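PDB 4F3V: ESX-1 secretion system protein EccA1 from Mycobacterium tuberculosis, which probably supplies energy for export of ESX-1 virulence factors as a cytosolic ATPase, of which this chain is the N-terminal, TPR-type domain. Local coordinates for residues Asp36-Ile44 against Arg59-Leu70; Ser133-Lys141 against Trp164-Ala173. All blocks are in the same frame, centred on the assembly; numbering follows the deposited sequence.

Contact 1 (Asp36-Ile44 against Arg59-Leu70); sequences DESACDAWI and RAWYSRRNFGQL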
loop_
_atom_site.group_PDB
_atom_site.type_symbol
_atom_site.label_atom_id
_atom_site.label_comp_id
_atom_site.label_asym_id
_atom_site.label_seq_id
_atom_site.Cartn_x
_atom_site.Cartn_y
_atom_site.Cartn_z
ATOM N N ASP A 36 -9.316 18.446 -19.832
ATOM C CA ASP A 36 -9.126 19.105 -18.565
ATOM C C ASP A 36 -8.258 18.242 -17.674
ATOM O O ASP A 36 -8.741 17.334 -16.976
ATOM C CB ASP A 36 -10.487 19.392 -17.923
ATOM C CG ASP A 36 -10.376 20.095 -16.555
ATOM O OD1 ASP A 36 -9.261 20.544 -16.152
ATOM O OD2 ASP A 36 -11.437 20.199 -15.910
ATOM N N GLU A 37 -6.967 18.542 -17.679
ATOM C CA GLU A 37 -6.021 17.787 -16.881
ATOM C C GLU A 37 -6.255 17.903 -15.368
ATOM O O GLU A 37 -5.726 17.115 -14.603
ATOM C CB GLU A 37 -4.591 18.147 -17.268
ATOM C CG GLU A 37 -4.100 19.482 -16.814
ATOM C CD GLU A 37 -2.642 19.676 -17.175
ATOM O OE1 GLU A 37 -2.019 18.753 -17.759
ATOM O OE2 GLU A 37 -2.117 20.756 -16.863
ATOM N N SER A 38 -7.046 18.890 -14.953
ATOM C CA SER A 38 -7.364 19.106 -13.547
ATOM C C SER A 38 -8.629 18.399 -13.058
ATOM O O SER A 38 -9.010 18.574 -11.922
ATOM C CB SER A 38 -7.516 20.605 -13.352
ATOM O OG SER A 38 -6.254 21.197 -13.566
ATOM N N ALA A 39 -9.262 17.592 -13.919
ATOM C CA ALA A 39 -10.517 16.932 -13.585
ATOM C C ALA A 39 -10.236 15.694 -12.727
ATOM O O ALA A 39 -10.259 14.558 -13.205
ATOM C CB ALA A 39 -11.303 16.545 -14.841
ATOM N N CYS A 40 -9.977 15.946 -11.462
ATOM C CA CYS A 40 -9.719 14.923 -10.457
ATOM C C CYS A 40 -10.667 13.717 -10.539
ATOM O O CYS A 40 -10.217 12.583 -10.634
ATOM C CB CYS A 40 -9.814 15.557 -9.080
ATOM S SG CYS A 40 -9.377 14.443 -7.724
ATOM N N ASP A 41 -11.974 13.971 -10.582
ATOM C CA ASP A 41 -12.967 12.877 -10.623
ATOM C C ASP A 41 -12.803 11.934 -11.826
ATOM O O ASP A 41 -13.052 10.741 -11.709
ATOM C CB ASP A 41 -14.407 13.427 -10.579
ATOM C CG ASP A 41 -14.706 14.165 -9.289
ATOM O OD1 ASP A 41 -13.874 14.099 -8.343
ATOM O OD2 ASP A 41 -15.781 14.780 -9.206
ATOM N N ALA A 42 -12.377 12.471 -12.960
ATOM C CA ALA A 42 -12.124 11.644 -14.140
ATOM C C ALA A 42 -10.827 10.826 -14.037
ATOM O O ALA A 42 -10.757 9.712 -14.552
ATOM C CB ALA A 42 -12.159 12.505 -15.412
ATOM N N TRP A 43 -9.792 11.372 -13.404
ATOM C CA TRP A 43 -8.607 10.580 -13.087
ATOM C C TRP A 43 -8.954 9.420 -12.192
ATOM O O TRP A 43 -8.501 8.299 -12.437
ATOM C CB TRP A 43 -7.490 11.411 -12.464
ATOM C CG TRP A 43 -6.883 12.421 -13.403
ATOM C CD1 TRP A 43 -7.049 13.796 -13.370
ATOM C CD2 TRP A 43 -6.023 12.167 -14.553
ATOM N NE1 TRP A 43 -6.365 14.392 -14.386
ATOM C CE2 TRP A 43 -5.735 13.458 -15.139
ATOM C CE3 TRP A 43 -5.505 11.029 -15.147
ATOM C CZ2 TRP A 43 -4.941 13.595 -16.262
ATOM C CZ3 TRP A 43 -4.710 11.175 -16.272
ATOM C CH2 TRP A 43 -4.429 12.436 -16.818
ATOM N N ILE A 44 -9.820 9.645 -11.208
ATOM C CA ILE A 44 -10.290 8.573 -10.337
ATOM C C ILE A 44 -11.150 7.555 -11.132
ATOM O O ILE A 44 -11.073 6.354 -10.909
ATOM C CB ILE A 44 -11.039 9.150 -9.102
ATOM C CG1 ILE A 44 -10.041 9.979 -8.253
ATOM C CG2 ILE A 44 -11.685 8.044 -8.269
ATOM C CD1 ILE A 44 -10.700 10.847 -7.182
ATOM N N ARG A 59 -1.877 12.503 -10.977
ATOM C CA ARG A 59 -2.761 13.556 -11.425
ATOM C C ARG A 59 -3.950 13.690 -10.513
ATOM O O ARG A 59 -4.443 14.799 -10.313
ATOM C CB ARG A 59 -3.186 13.340 -12.874
ATOM C CG ARG A 59 -2.037 13.582 -13.820
ATOM C CD ARG A 59 -2.154 14.985 -14.376
ATOM N NE ARG A 59 -0.885 15.430 -14.919
ATOM C CZ ARG A 59 -0.340 16.638 -14.731
ATOM N NH1 ARG A 59 -0.926 17.593 -13.996
ATOM N NH2 ARG A 59 0.829 16.891 -15.285
ATOM N N ALA A 60 -4.449 12.558 -10.002
ATOM C CA ALA A 60 -5.570 12.587 -9.078
ATOM C C ALA A 60 -5.136 13.353 -7.828
ATOM O O ALA A 60 -5.848 14.244 -7.345
ATOM C CB ALA A 60 -6.040 11.179 -8.736
ATOM N N TRP A 61 -3.931 13.064 -7.354
ATOM C CA TRP A 61 -3.381 13.756 -6.201
ATOM C C TRP A 61 -3.137 15.235 -6.441
ATOM O O TRP A 61 -3.485 16.093 -5.610
ATOM C CB TRP A 61 -2.097 13.071 -5.774
ATOM C CG TRP A 61 -1.262 13.885 -4.834
ATOM C CD1 TRP A 61 -0.058 14.529 -5.108
ATOM C CD2 TRP A 61 -1.568 14.218 -3.463
ATOM N NE1 TRP A 61 0.388 15.203 -4.008
ATOM C CE2 TRP A 61 -0.467 15.043 -2.983
ATOM C CE3 TRP A 61 -2.600 13.924 -2.618
ATOM C CZ2 TRP A 61 -0.429 15.552 -1.700
ATOM C CZ3 TRP A 61 -2.552 14.442 -1.307
ATOM C CH2 TRP A 61 -1.482 15.226 -0.865
ATOM N N TYR A 62 -2.513 15.551 -7.568
ATOM C CA TYR A 62 -2.182 16.932 -7.925
ATOM C C TYR A 62 -3.439 17.812 -8.047
ATOM O O TYR A 62 -3.410 18.980 -7.682
ATOM C CB TYR A 62 -1.388 16.939 -9.240
ATOM C CG TYR A 62 -0.788 18.270 -9.624
ATOM C CD1 TYR A 62 0.509 18.622 -9.229
ATOM C CD2 TYR A 62 -1.501 19.173 -10.414
ATOM C CE1 TYR A 62 1.061 19.860 -9.589
ATOM C CE2 TYR A 62 -0.963 20.393 -10.794
ATOM C CZ TYR A 62 0.313 20.743 -10.379
ATOM O OH TYR A 62 0.846 21.982 -10.743
ATOM N N SER A 63 -4.529 17.230 -8.547
ATOM C CA SER A 63 -5.799 17.943 -8.705
ATOM C C SER A 63 -6.806 17.698 -7.554
ATOM O O SER A 63 -8.022 17.951 -7.702
ATOM C CB SER A 63 -6.426 17.555 -10.068
ATOM O OG SER A 63 -6.759 16.194 -10.121
ATOM N N ARG A 64 -6.306 17.240 -6.411
ATOM C CA ARG A 64 -7.160 16.868 -5.290
ATOM C C ARG A 64 -8.138 17.968 -4.788
ATOM O O ARG A 64 -9.203 17.657 -4.251
ATOM C CB ARG A 64 -6.299 16.401 -4.110
ATOM C CG ARG A 64 -5.409 17.472 -3.513
ATOM C CD ARG A 64 -4.410 16.881 -2.533
ATOM N NE ARG A 64 -3.507 17.891 -2.007
ATOM C CZ ARG A 64 -2.401 18.329 -2.601
ATOM N NH1 ARG A 64 -2.039 17.896 -3.804
ATOM N NH2 ARG A 64 -1.650 19.212 -1.975
ATOM N N ARG A 65 -7.801 19.240 -4.980
ATOM C CA ARG A 65 -8.740 20.303 -4.619
ATOM C C ARG A 65 -9.999 20.317 -5.457
ATOM O O ARG A 65 -10.963 20.982 -5.089
ATOM C CB ARG A 65 -8.082 21.668 -4.717
ATOM C CG ARG A 65 -7.096 21.919 -3.626
ATOM C CD ARG A 65 -6.517 23.307 -3.862
ATOM N NE ARG A 65 -6.006 23.911 -2.655
ATOM C CZ ARG A 65 -5.471 25.135 -2.646
ATOM N NH1 ARG A 65 -5.372 25.836 -3.783
ATOM N NH2 ARG A 65 -5.015 25.629 -1.517
ATOM N N ASN A 66 -9.989 19.580 -6.569
ATOM C CA ASN A 66 -11.160 19.481 -7.430
ATOM C C ASN A 66 -11.970 18.211 -7.191
ATOM O O ASN A 66 -12.921 17.952 -7.911
ATOM C CB ASN A 66 -10.766 19.582 -8.907
ATOM C CG ASN A 66 -10.110 20.913 -9.258
ATOM O OD1 ASN A 66 -10.339 21.911 -8.603
ATOM N ND2 ASN A 66 -9.262 20.913 -10.324
ATOM N N PHE A 67 -11.623 17.447 -6.157
ATOM C CA PHE A 67 -12.347 16.221 -5.861
ATOM C C PHE A 67 -13.818 16.529 -5.638
ATOM O O PHE A 67 -14.152 17.348 -4.797
ATOM C CB PHE A 67 -11.782 15.543 -4.608
ATOM C CG PHE A 67 -12.530 14.293 -4.216
ATOM C CD1 PHE A 67 -12.270 13.081 -4.843
ATOM C CD2 PHE A 67 -13.498 14.324 -3.242
ATOM C CE1 PHE A 67 -12.947 11.933 -4.493
ATOM C CE2 PHE A 67 -14.196 13.169 -2.873
ATOM C CZ PHE A 67 -13.913 11.965 -3.503
ATOM N N GLY A 68 -14.684 15.866 -6.396
ATOM C CA GLY A 68 -16.133 16.024 -6.231
ATOM C C GLY A 68 -16.783 17.022 -7.161
ATOM O O GLY A 68 -18.018 17.018 -7.296
ATOM N N GLN A 69 -15.975 17.876 -7.805
ATOM C CA GLN A 69 -16.497 18.984 -8.602
ATOM C C GLN A 69 -17.209 18.504 -9.868
ATOM O O GLN A 69 -18.354 18.877 -10.127
ATOM C CB GLN A 69 -15.378 19.968 -8.966
ATOM C CG GLN A 69 -15.898 21.265 -9.563
ATOM C CD GLN A 69 -16.259 21.151 -11.030
ATOM O OE1 GLN A 69 -15.630 20.416 -11.814
ATOM N NE2 GLN A 69 -17.284 21.895 -11.419
ATOM N N LEU A 70 -16.559 17.640 -10.631
ATOM C CA LEU A 70 -17.114 17.149 -11.892
ATOM C C LEU A 70 -18.282 16.193 -11.675
ATOM O O LEU A 70 -19.338 16.374 -12.265
ATOM C CB LEU A 70 -16.008 16.460 -12.739
ATOM C CG LEU A 70 -16.435 15.887 -14.092
ATOM C CD1 LEU A 70 -17.144 16.974 -14.914
ATOM C CD2 LEU A 70 -15.204 15.310 -14.802
HETATM O O HOH W 1 -3.662 17.840 -12.652
HETATM O O HOH W 2 -13.310 16.751 -10.362
#
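The carbonyl oxygen of S38 is gripped from opposite faces of its plane: the amide of N66 gives it ND2 at 2.8 Å along a nearly straight line (172°), while the backbone N of C40 closes an inverse gamma turn on it. The bond lies in the plane of the N66 amide, which fixes how that group is turned. A second straight bond runs from G68 N to D41 OD1, 2.8 Å, on the syn lone pair of the carboxylate; the other oxygen of D41 accepts from the S71 hydroxyl. One water ties D41 N to N66 O beside them. G68 occupies the N-cap position of helix 69-72.

Further along, the aliphatic stem of R59 lies beside the indole of W43, with CB over one face, 3.5 Å from the centroid of the five-membered ring. R59 CG lies over the six-membered ring, and the bend at chi2 (-98°) sets CD beside the rim, 3.6 Å from W43 CZ2. The edge of that indole is held in turn, NE1 donating to E37 O at 2.8 Å. I44 CD1 meets the edge of the F67 ring, 3.6 Å from its CD1. The buried D41 carboxylate is met by a backbone N-H and a hydroxyl, and the N66 amide by a backbone carbonyl; directional bonds as well as packing thus fasten the start of helix 40-48 to the chain between helices 54-62 and 69-72.

Contact 2 (Ser133-Lys141 against Trp164-Ala173); sequences SEHLVAWMK and WPDKFLAGAA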
loop_
_atom_site.group_PDB
_atom_site.type_symbol
_atom_site.label_atom_id
_atom_site.label_comp_id
_atom_site.label_asym_id
_atom_site.label_seq_id
_atom_site.Cartn_x
_atom_site.Cartn_y
_atom_site.Cartn_z
ATOM N N SER A 133 -8.092 10.299 11.543
ATOM C CA SER A 133 -7.516 9.202 10.769
ATOM C C SER A 133 -6.022 9.037 11.009
ATOM O O SER A 133 -5.306 8.614 10.122
ATOM C CB SER A 133 -7.796 9.416 9.266
ATOM O OG SER A 133 -9.184 9.207 9.012
ATOM N N GLU A 134 -5.563 9.336 12.222
ATOM C CA GLU A 134 -4.141 9.329 12.520
ATOM C C GLU A 134 -3.520 7.950 12.255
ATOM O O GLU A 134 -2.405 7.840 11.761
ATOM C CB GLU A 134 -3.900 9.704 13.986
ATOM C CG GLU A 134 -4.171 11.168 14.328
ATOM C CD GLU A 134 -5.606 11.447 14.768
ATOM O OE1 GLU A 134 -6.514 10.593 14.578
ATOM O OE2 GLU A 134 -5.813 12.543 15.340
ATOM N N HIS A 135 -4.261 6.907 12.604
ATOM C CA HIS A 135 -3.822 5.538 12.419
ATOM C C HIS A 135 -3.587 5.187 10.971
ATOM O O HIS A 135 -2.682 4.423 10.664
ATOM C CB HIS A 135 -4.854 4.604 13.038
ATOM C CG HIS A 135 -6.224 4.688 12.382
ATOM N ND1 HIS A 135 -7.089 5.716 12.608
ATOM C CD2 HIS A 135 -6.852 3.842 11.471
ATOM C CE1 HIS A 135 -8.207 5.524 11.884
ATOM N NE2 HIS A 135 -8.066 4.376 11.191
ATOM N N LEU A 136 -4.393 5.759 10.070
ATOM C CA LEU A 136 -4.223 5.538 8.640
ATOM C C LEU A 136 -2.937 6.146 8.122
ATOM O O LEU A 136 -2.233 5.522 7.333
ATOM C CB LEU A 136 -5.388 6.112 7.851
ATOM C CG LEU A 136 -6.711 5.365 7.958
ATOM C CD1 LEU A 136 -7.822 6.248 7.382
ATOM C CD2 LEU A 136 -6.637 4.005 7.282
ATOM N N VAL A 137 -2.625 7.359 8.557
ATOM C CA VAL A 137 -1.345 7.986 8.223
ATOM C C VAL A 137 -0.173 7.216 8.826
ATOM O O VAL A 137 0.825 7.041 8.151
ATOM C CB VAL A 137 -1.288 9.473 8.641
ATOM C CG1 VAL A 137 0.129 10.047 8.496
ATOM C CG2 VAL A 137 -2.305 10.254 7.814
ATOM N N ALA A 138 -0.300 6.751 10.069
ATOM C CA ALA A 138 0.747 5.919 10.675
ATOM C C ALA A 138 0.973 4.675 9.847
ATOM O O ALA A 138 2.120 4.321 9.560
ATOM C CB ALA A 138 0.429 5.556 12.117
ATOM N N TRP A 139 -0.128 4.037 9.431
ATOM C CA TRP A 139 -0.034 2.861 8.553
ATOM C C TRP A 139 0.699 3.195 7.276
ATOM O O TRP A 139 1.629 2.464 6.870
ATOM C CB TRP A 139 -1.412 2.259 8.247
ATOM C CG TRP A 139 -1.273 1.183 7.206
ATOM C CD1 TRP A 139 -1.617 1.248 5.870
ATOM C CD2 TRP A 139 -0.571 -0.104 7.365
ATOM N NE1 TRP A 139 -1.249 0.087 5.215
ATOM C CE2 TRP A 139 -0.628 -0.763 6.068
ATOM C CE3 TRP A 139 0.029 -0.768 8.434
ATOM C CZ2 TRP A 139 -0.085 -2.019 5.860
ATOM C CZ3 TRP A 139 0.557 -2.041 8.213
ATOM C CH2 TRP A 139 0.513 -2.641 6.952
ATOM N N MET A 140 0.318 4.297 6.618
ATOM C CA MET A 140 1.012 4.682 5.379
ATOM C C MET A 140 2.495 5.011 5.591
ATOM O O MET A 140 3.336 4.683 4.753
ATOM C CB MET A 140 0.331 5.844 4.675
ATOM C CG MET A 140 -1.083 5.546 4.209
ATOM S SD MET A 140 -1.314 3.963 3.375
ATOM C CE MET A 140 -0.100 3.974 2.051
ATOM N N LYS A 141 2.833 5.619 6.714
ATOM C CA LYS A 141 4.243 5.834 7.029
ATOM C C LYS A 141 5.007 4.514 7.179
ATOM O O LYS A 141 6.139 4.409 6.737
ATOM C CB LYS A 141 4.408 6.726 8.250
ATOM C CG LYS A 141 4.005 8.164 7.970
ATOM C CD LYS A 141 4.359 9.075 9.142
ATOM C CE LYS A 141 4.035 10.533 8.856
ATOM N NZ LYS A 141 4.602 11.438 9.921
ATOM N N TRP A 164 -5.512 1.235 18.140
ATOM C CA TRP A 164 -6.228 1.674 16.942
ATOM C C TRP A 164 -7.683 1.234 16.936
ATOM O O TRP A 164 -8.006 0.194 17.507
ATOM C CB TRP A 164 -5.513 1.162 15.712
ATOM C CG TRP A 164 -4.159 1.791 15.520
ATOM C CD1 TRP A 164 -3.453 2.608 16.405
ATOM C CD2 TRP A 164 -3.279 1.624 14.383
ATOM N NE1 TRP A 164 -2.252 2.978 15.878
ATOM C CE2 TRP A 164 -2.082 2.431 14.669
ATOM C CE3 TRP A 164 -3.365 0.944 13.184
ATOM C CZ2 TRP A 164 -1.041 2.508 13.801
ATOM C CZ3 TRP A 164 -2.295 1.035 12.309
ATOM C CH2 TRP A 164 -1.155 1.799 12.614
ATOM N N PRO A 165 -8.579 2.011 16.278
ATOM C CA PRO A 165 -9.983 1.555 16.185
ATOM C C PRO A 165 -10.110 0.328 15.261
ATOM O O PRO A 165 -10.634 -0.740 15.633
ATOM C CB PRO A 165 -10.722 2.754 15.538
ATOM C CG PRO A 165 -9.775 3.904 15.617
ATOM C CD PRO A 165 -8.393 3.315 15.617
ATOM N N ASP A 166 -9.544 0.506 14.078
ATOM C CA ASP A 166 -9.721 -0.371 12.956
ATOM C C ASP A 166 -8.907 -1.634 13.237
ATOM O O ASP A 166 -7.683 -1.604 13.194
ATOM C CB ASP A 166 -9.230 0.398 11.729
ATOM C CG ASP A 166 -9.391 -0.365 10.453
ATOM O OD1 ASP A 166 -9.558 -1.592 10.534
ATOM O OD2 ASP A 166 -9.333 0.278 9.372
ATOM N N LYS A 167 -9.596 -2.726 13.566
ATOM C CA LYS A 167 -8.923 -3.957 13.971
ATOM C C LYS A 167 -8.234 -4.666 12.803
ATOM O O LYS A 167 -7.281 -5.413 13.024
ATOM C CB LYS A 167 -9.864 -4.920 14.703
ATOM C CG LYS A 167 -10.268 -4.444 16.094
ATOM C CD LYS A 167 -10.466 -5.582 17.093
ATOM C CE LYS A 167 -11.522 -5.206 18.129
ATOM N NZ LYS A 167 -11.670 -6.251 19.177
ATOM N N PHE A 168 -8.727 -4.438 11.587
ATOM C CA PHE A 168 -8.060 -4.929 10.402
ATOM C C PHE A 168 -6.700 -4.251 10.314
ATOM O O PHE A 168 -5.674 -4.912 10.172
ATOM C CB PHE A 168 -8.883 -4.664 9.131
ATOM C CG PHE A 168 -8.233 -5.179 7.877
ATOM C CD1 PHE A 168 -7.279 -4.418 7.208
ATOM C CD2 PHE A 168 -8.536 -6.447 7.386
ATOM C CE1 PHE A 168 -6.652 -4.899 6.068
ATOM C CE2 PHE A 168 -7.916 -6.933 6.243
ATOM C CZ PHE A 168 -6.973 -6.156 5.586
ATOM N N LEU A 169 -6.704 -2.927 10.380
ATOM C CA LEU A 169 -5.474 -2.160 10.217
ATOM C C LEU A 169 -4.522 -2.357 11.412
ATOM O O LEU A 169 -3.309 -2.380 11.234
ATOM C CB LEU A 169 -5.805 -0.686 9.991
ATOM C CG LEU A 169 -5.101 0.032 8.826
ATOM C CD1 LEU A 169 -5.024 -0.792 7.533
ATOM C CD2 LEU A 169 -5.845 1.314 8.500
ATOM N N ALA A 170 -5.075 -2.533 12.615
ATOM C CA ALA A 170 -4.267 -2.912 13.795
ATOM C C ALA A 170 -3.546 -4.251 13.578
ATOM O O ALA A 170 -2.360 -4.416 13.911
ATOM C CB ALA A 170 -5.139 -2.953 15.052
ATOM N N GLY A 171 -4.263 -5.181 12.958
ATOM C CA GLY A 171 -3.690 -6.457 12.538
ATOM C C GLY A 171 -2.584 -6.300 11.511
ATOM O O GLY A 171 -1.508 -6.901 11.662
ATOM N N ALA A 172 -2.838 -5.499 10.465
ATOM C CA ALA A 172 -1.797 -5.208 9.470
ATOM C C ALA A 172 -0.546 -4.594 10.131
ATOM O O ALA A 172 0.599 -4.907 9.763
ATOM C CB ALA A 172 -2.326 -4.286 8.373
ATOM N N ALA A 173 -0.774 -3.713 11.098
ATOM C CA ALA A 173 0.298 -3.068 11.813
ATOM C C ALA A 173 1.163 -4.082 12.566
ATOM O O ALA A 173 2.387 -3.919 12.633
ATOM C CB ALA A 173 -0.265 -2.041 12.778
#
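H135 and W164 meet through an aliphatic carbon and an aromatic face: CB of H135 sits over the indole, 3.8 Å from the centroid of its five-membered ring and 16° off the normal. At the other end of the same ring system, the carbonyl oxygen of H135 lies over the face, 3.6 Å from W164 CH2, and A138 CB comes within 3.8 Å of CZ2. The imidazole is packed in its turn. With chi1 at 63°, CG of H135 is set between its own backbone N and carbonyl carbon, which turns the imidazole toward P165, whose CD covers one face of the ring near its rim.

One turn further along helix 134-147, W139 has CG anti to its backbone N (chi1 172°), which carries the indole across to helix 167-183. There A172 CB lies over the six-membered ring, 3.9 Å from its centroid, and L169 CD1 over the five-membered ring. The carbonyl oxygen of A172 also approaches closely, 3.3 Å from W139 CZ3.

No hydrogen bond crosses between the two segments; packing joins them, and polar bonds around them help to set the groups. W139 NE1 donates to the carbonyl of I87, which helps to fix the rotation of the indole, and the ring of Y91 also meets it. D166 caps the start of helix 167-183: its OD1 accepts from L169 N at 3.2 Å and, weakly, from F168 N. Helix 151-158 supplies Q157 against A138 and V158 against A173. The axes of the short segments 134-141 and 167-173 run at 28° and come within 10.7 Å, with helix 151-158 between them in sequence, a relation consistent with the helix-on-helix packing of a tetratricopeptide-repeat domain.

Contact 1 comes first along the chain and closes before contact 2 opens; both belong to the one EccA1 N-terminal domain. Their centres lie about 26 Å apart and their nearest atoms about 10 Å, so they do not touch. Contact 1 is the more peripheral, about 21 Å from the centre of the chain against about 12 Å for contact 2. Helix 101-115 relates them: I104 on it meets C40 and I44, while L102 and M106 meet L136. Contact 1 joins helix 40-48 to helices 54-62 and 69-72, and contact 2 pairs helices 134-147 and 167-183. Such packing between helices close in sequence is consistent with the elongated, mainly helical TPR domain.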